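Local coordinates for protein acetyltransferase, GNAT family (Streptococcus agalactiae 2603V/R, PDB 2Q7B) that probably transfers an acetyl group to an amine, as expected of a GNAT-family N-acetyltransferase, at residues I86-I91 and L124-S129; D93-L98 and L162-I167. All blocks are in the same frame, centred on the assembly; numbering follows the deposited sequence. Where two conformers were deposited one is given.

Contact 1: I86-I91 and L124-S129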
# COMPACT_ATOMS: atom_id res chain seq x y z
N ILE A 86 3.85 -5.69 -14.44
CA ILE A 86 3.52 -7.06 -14.81
C ILE A 86 4.50 -7.99 -14.06
O ILE A 86 5.61 -7.60 -13.75
CB ILE A 86 3.54 -7.31 -16.32
CG1 ILE A 86 2.73 -8.57 -16.66
CG2 ILE A 86 4.96 -7.39 -16.86
CD1 ILE A 86 2.46 -8.73 -18.16
N ALA A 87 4.06 -9.21 -13.76
CA ALA A 87 4.88 -10.16 -13.02
C ALA A 87 4.71 -11.54 -13.58
O ALA A 87 3.65 -11.88 -14.12
CB ALA A 87 4.47 -10.17 -11.55
N LEU A 88 5.77 -12.32 -13.44
CA LEU A 88 5.77 -13.72 -13.81
C LEU A 88 6.07 -14.51 -12.56
O LEU A 88 7.06 -14.24 -11.88
CB LEU A 88 6.80 -14.01 -14.91
CG LEU A 88 6.88 -15.45 -15.43
CD1 LEU A 88 7.37 -15.50 -16.86
CD2 LEU A 88 7.74 -16.37 -14.54
N LEU A 89 5.22 -15.49 -12.26
CA LEU A 89 5.39 -16.41 -11.13
C LEU A 89 5.62 -17.80 -11.70
O LEU A 89 4.78 -18.31 -12.41
CB LEU A 89 4.14 -16.42 -10.23
CG LEU A 89 4.17 -17.36 -9.01
CD1 LEU A 89 5.21 -16.90 -7.98
CD2 LEU A 89 2.79 -17.45 -8.34
N ARG A 90 6.76 -18.41 -11.38
CA ARG A 90 7.03 -19.77 -11.83
C ARG A 90 6.25 -20.77 -10.97
O ARG A 90 6.29 -20.71 -9.74
CB ARG A 90 8.53 -20.10 -11.74
CG ARG A 90 8.85 -21.55 -12.01
CD ARG A 90 10.31 -21.88 -11.85
NE ARG A 90 10.51 -23.31 -12.06
CZ ARG A 90 10.38 -24.25 -11.13
NH1 ARG A 90 10.04 -23.96 -9.88
NH2 ARG A 90 10.58 -25.51 -11.45
N ILE A 91 5.52 -21.66 -11.63
CA ILE A 91 4.80 -22.76 -10.98
C ILE A 91 5.69 -24.00 -11.05
O ILE A 91 5.91 -24.67 -10.05
CB ILE A 91 3.43 -23.03 -11.63
CG1 ILE A 91 2.54 -21.79 -11.52
CG2 ILE A 91 2.76 -24.25 -11.00
CD1 ILE A 91 2.42 -21.23 -10.09
N LEU A 124 9.59 -12.28 -23.36
CA LEU A 124 11.01 -12.49 -23.63
C LEU A 124 11.58 -13.34 -22.49
O LEU A 124 12.37 -14.25 -22.71
CB LEU A 124 11.75 -11.15 -23.70
CG LEU A 124 13.22 -11.23 -24.10
N PHE A 125 11.14 -13.04 -21.26
CA PHE A 125 11.59 -13.78 -20.09
C PHE A 125 10.98 -15.19 -20.06
O PHE A 125 11.68 -16.15 -19.79
CB PHE A 125 11.19 -13.01 -18.82
CG PHE A 125 11.76 -13.59 -17.54
CD1 PHE A 125 13.00 -13.19 -17.07
CD2 PHE A 125 11.03 -14.50 -16.78
CE1 PHE A 125 13.52 -13.71 -15.89
CE2 PHE A 125 11.53 -15.01 -15.61
CZ PHE A 125 12.78 -14.62 -15.16
N ALA A 126 9.68 -15.29 -20.34
CA ALA A 126 8.98 -16.56 -20.32
C ALA A 126 9.58 -17.54 -21.32
O ALA A 126 9.77 -18.71 -20.98
CB ALA A 126 7.51 -16.37 -20.60
N ARG A 127 9.87 -17.08 -22.53
CA ARG A 127 10.49 -17.93 -23.55
C ARG A 127 11.92 -18.31 -23.20
O ARG A 127 12.31 -19.47 -23.36
CB ARG A 127 10.43 -17.29 -24.93
CG ARG A 127 9.04 -17.26 -25.49
CD ARG A 127 9.00 -16.63 -26.87
NE ARG A 127 7.61 -16.50 -27.31
CZ ARG A 127 6.87 -17.48 -27.84
NH1 ARG A 127 7.36 -18.71 -28.03
NH2 ARG A 127 5.61 -17.22 -28.18
N ALA A 128 12.72 -17.34 -22.75
CA ALA A 128 14.10 -17.62 -22.34
C ALA A 128 14.15 -18.62 -21.18
O ALA A 128 15.11 -19.37 -21.07
CB ALA A 128 14.80 -16.34 -21.94
N SER A 129 13.13 -18.63 -20.32
CA SER A 129 13.04 -19.57 -19.19
C SER A 129 12.50 -20.95 -19.61
O SER A 129 12.40 -21.85 -18.78
CB SER A 129 12.15 -19.00 -18.09
OG SER A 129 12.66 -17.78 -17.61
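L88 pushes one methyl, CD1, into the angle between two side chains of helix 114-128. CD1 sits 3.8 Å from F125 CD2, at the edge of the ring and near its plane. The same methyl is 3.8 Å from A126 CB. The second methyl is further off, with L88 CD2 4.2 Å from F125 CE2. L88 reaches across to the helix because its CG stands anti to the backbone N (chi1 -178°). F125 has the same first torsion (chi1 -173°), and the two side chains cross obliquely. The contact is small and wholly apolar. It packs the last turn of helix 114-128 against one side of the mixed sheet, on strand 81-90, as expected of the alpha/beta GNAT fold. W74 on strand 72-78 meets the F125 ring edge-to-face and also touches L88. F122 and F131 add further apolar cover to L88. At the helix end, S129 folds back over F125. Its OG donates to F125 O at 2.9 Å, from above the carbonyl plane, and S129 N reaches the same oxygen from the opposite face. The OG also lies 3.6 Å above the plane of the F125 ring, offset toward its rim.

Contact 2: D93-L98 and L162-I167; sequences DKTAVL and LDVDYI
The Y166 ring takes the V97 side chain on one face. V97 CG2 lies over the ring centre, 3.8 Å from the centroid and 5° off the normal, a CH-pi contact over the ring face. V97 CG1 reaches the phenol end of the ring, 4.0 Å from Y166 CZ, and both methyls therefore bear on the tyrosine. The two side chains cross at about a right angle. F168 meets the ring edge-to-face, while L89 and I91 also pack on the Y166 side chain. Y166 CG is anti to the backbone N (chi1 -177°), which lays the ring face against the V97 methyls. The OH is hydrogen-bonded to K99 NZ and to a bound citrate, probably from the crystallisation liquor.

Two residues back, V164 repeats the approach on a smaller scale. Its CG2 touches T95 CG2 at 3.8 Å, methyl to methyl. T95 turns its hydroxyl elsewhere, and OG1 is hydrogen-bonded to R133 NE. R133 also bonds D163 O through NH2, so one arginine links both segments. Between V164 and Y166, D165 is the centre of an inverse gamma turn, with a weak bond from Y166 N to V164 O. A96 and L98 point away from this loop, and L98 packs on helix 114-128. The loop between strands 155-157 and 173-179 thus lies over the face of the GNAT sheet opposite that helix.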
# COMPACT_ATOMS: atom_id res chain seq x y z
N ASP A 93 8.78 -26.02 -14.19
CA ASP A 93 9.60 -25.80 -15.40
C ASP A 93 8.82 -25.44 -16.67
O ASP A 93 9.36 -24.76 -17.56
CB ASP A 93 10.44 -27.04 -15.72
CG ASP A 93 11.58 -27.28 -14.74
OD1 ASP A 93 11.94 -26.37 -13.97
OD2 ASP A 93 12.14 -28.39 -14.78
N LYS A 94 7.57 -25.89 -16.73
CA LYS A 94 6.69 -25.70 -17.88
C LYS A 94 5.66 -24.59 -17.75
O LYS A 94 5.31 -23.98 -18.75
CB LYS A 94 5.93 -27.00 -18.15
N THR A 95 5.19 -24.31 -16.54
CA THR A 95 4.10 -23.36 -16.33
C THR A 95 4.45 -22.14 -15.48
O THR A 95 5.12 -22.24 -14.46
CB THR A 95 2.92 -24.09 -15.65
OG1 THR A 95 2.50 -25.16 -16.50
CG2 THR A 95 1.74 -23.17 -15.38
N ALA A 96 3.99 -20.99 -15.94
CA ALA A 96 4.12 -19.73 -15.22
C ALA A 96 2.77 -19.02 -15.22
O ALA A 96 1.95 -19.24 -16.11
CB ALA A 96 5.17 -18.87 -15.85
N VAL A 97 2.55 -18.21 -14.20
CA VAL A 97 1.34 -17.42 -14.07
C VAL A 97 1.70 -15.96 -14.37
O VAL A 97 2.73 -15.47 -13.93
CB VAL A 97 0.76 -17.48 -12.62
CG1 VAL A 97 -0.58 -16.73 -12.51
CG2 VAL A 97 0.56 -18.93 -12.19
N LEU A 98 0.85 -15.29 -15.14
CA LEU A 98 0.98 -13.86 -15.43
C LEU A 98 0.11 -13.17 -14.36
O LEU A 98 -1.09 -13.43 -14.27
CB LEU A 98 0.50 -13.58 -16.86
CG LEU A 98 0.70 -12.17 -17.43
CD1 LEU A 98 0.72 -12.21 -18.95
CD2 LEU A 98 -0.33 -11.19 -16.91
N LEU A 162 -8.49 -27.15 -15.92
CA LEU A 162 -7.07 -26.79 -15.98
C LEU A 162 -6.41 -27.46 -14.79
O LEU A 162 -6.85 -27.24 -13.66
CB LEU A 162 -6.89 -25.27 -15.87
CG LEU A 162 -5.44 -24.74 -15.83
CD1 LEU A 162 -4.67 -25.08 -17.10
CD2 LEU A 162 -5.43 -23.23 -15.61
N ASP A 163 -5.39 -28.28 -15.02
CA ASP A 163 -4.66 -28.91 -13.92
C ASP A 163 -3.38 -28.11 -13.76
O ASP A 163 -2.52 -28.16 -14.62
CB ASP A 163 -4.35 -30.38 -14.21
CG ASP A 163 -3.69 -31.09 -13.03
OD1 ASP A 163 -3.10 -30.42 -12.14
OD2 ASP A 163 -3.76 -32.33 -13.00
N VAL A 164 -3.26 -27.37 -12.66
CA VAL A 164 -2.09 -26.53 -12.43
C VAL A 164 -1.84 -26.43 -10.90
O VAL A 164 -2.78 -26.41 -10.11
CB VAL A 164 -2.31 -25.15 -13.11
CG1 VAL A 164 -3.52 -24.41 -12.50
CG2 VAL A 164 -1.07 -24.27 -13.04
N ASP A 165 -0.57 -26.38 -10.50
CA ASP A 165 -0.21 -26.32 -9.08
C ASP A 165 -0.31 -24.88 -8.60
O ASP A 165 0.66 -24.28 -8.16
CB ASP A 165 1.22 -26.87 -8.89
CG ASP A 165 1.58 -27.10 -7.42
OD1 ASP A 165 0.68 -27.37 -6.60
OD2 ASP A 165 2.79 -27.05 -7.10
N TYR A 166 -1.52 -24.34 -8.68
CA TYR A 166 -1.77 -22.95 -8.36
C TYR A 166 -3.25 -22.78 -8.12
O TYR A 166 -4.06 -23.40 -8.79
CB TYR A 166 -1.33 -22.08 -9.53
CG TYR A 166 -1.48 -20.60 -9.30
CD1 TYR A 166 -0.56 -19.91 -8.52
CD2 TYR A 166 -2.52 -19.89 -9.88
CE1 TYR A 166 -0.68 -18.55 -8.31
CE2 TYR A 166 -2.65 -18.55 -9.67
CZ TYR A 166 -1.72 -17.88 -8.90
OH TYR A 166 -1.87 -16.52 -8.71
N ILE A 167 -3.60 -21.95 -7.15
CA ILE A 167 -4.99 -21.68 -6.84
C ILE A 167 -5.26 -20.22 -7.15
O ILE A 167 -4.57 -19.32 -6.63
CB ILE A 167 -5.32 -21.96 -5.34
CG1 ILE A 167 -4.92 -23.39 -4.92
CG2 ILE A 167 -6.82 -21.75 -5.08
CD1 ILE A 167 -5.79 -24.45 -5.39

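How the contacts relate
Following the chain from the N terminus, the first segment met is on strand 81-90, which turns through residues 91-94 into its antiparallel neighbour, strand 95-103. The chain then enters helix 114-128, where contact 1 closes a loop of 32 residues. It continues through strand 133-139, helix 143-150 and strand 155-157 to 162-167. There contact 2 closes a longer loop of 63 residues. The two loops cross, since their segments alternate along the chain. L89 O probably accepts a hydrogen bond from V97 N at 2.9 Å. I91, just past strand 81-90, puts CG1 3.5 Å from V97 CG2. Contact 1 brings the end of helix 114-128 to one face of the shared sheet, and contact 2 brings the late loop to the other.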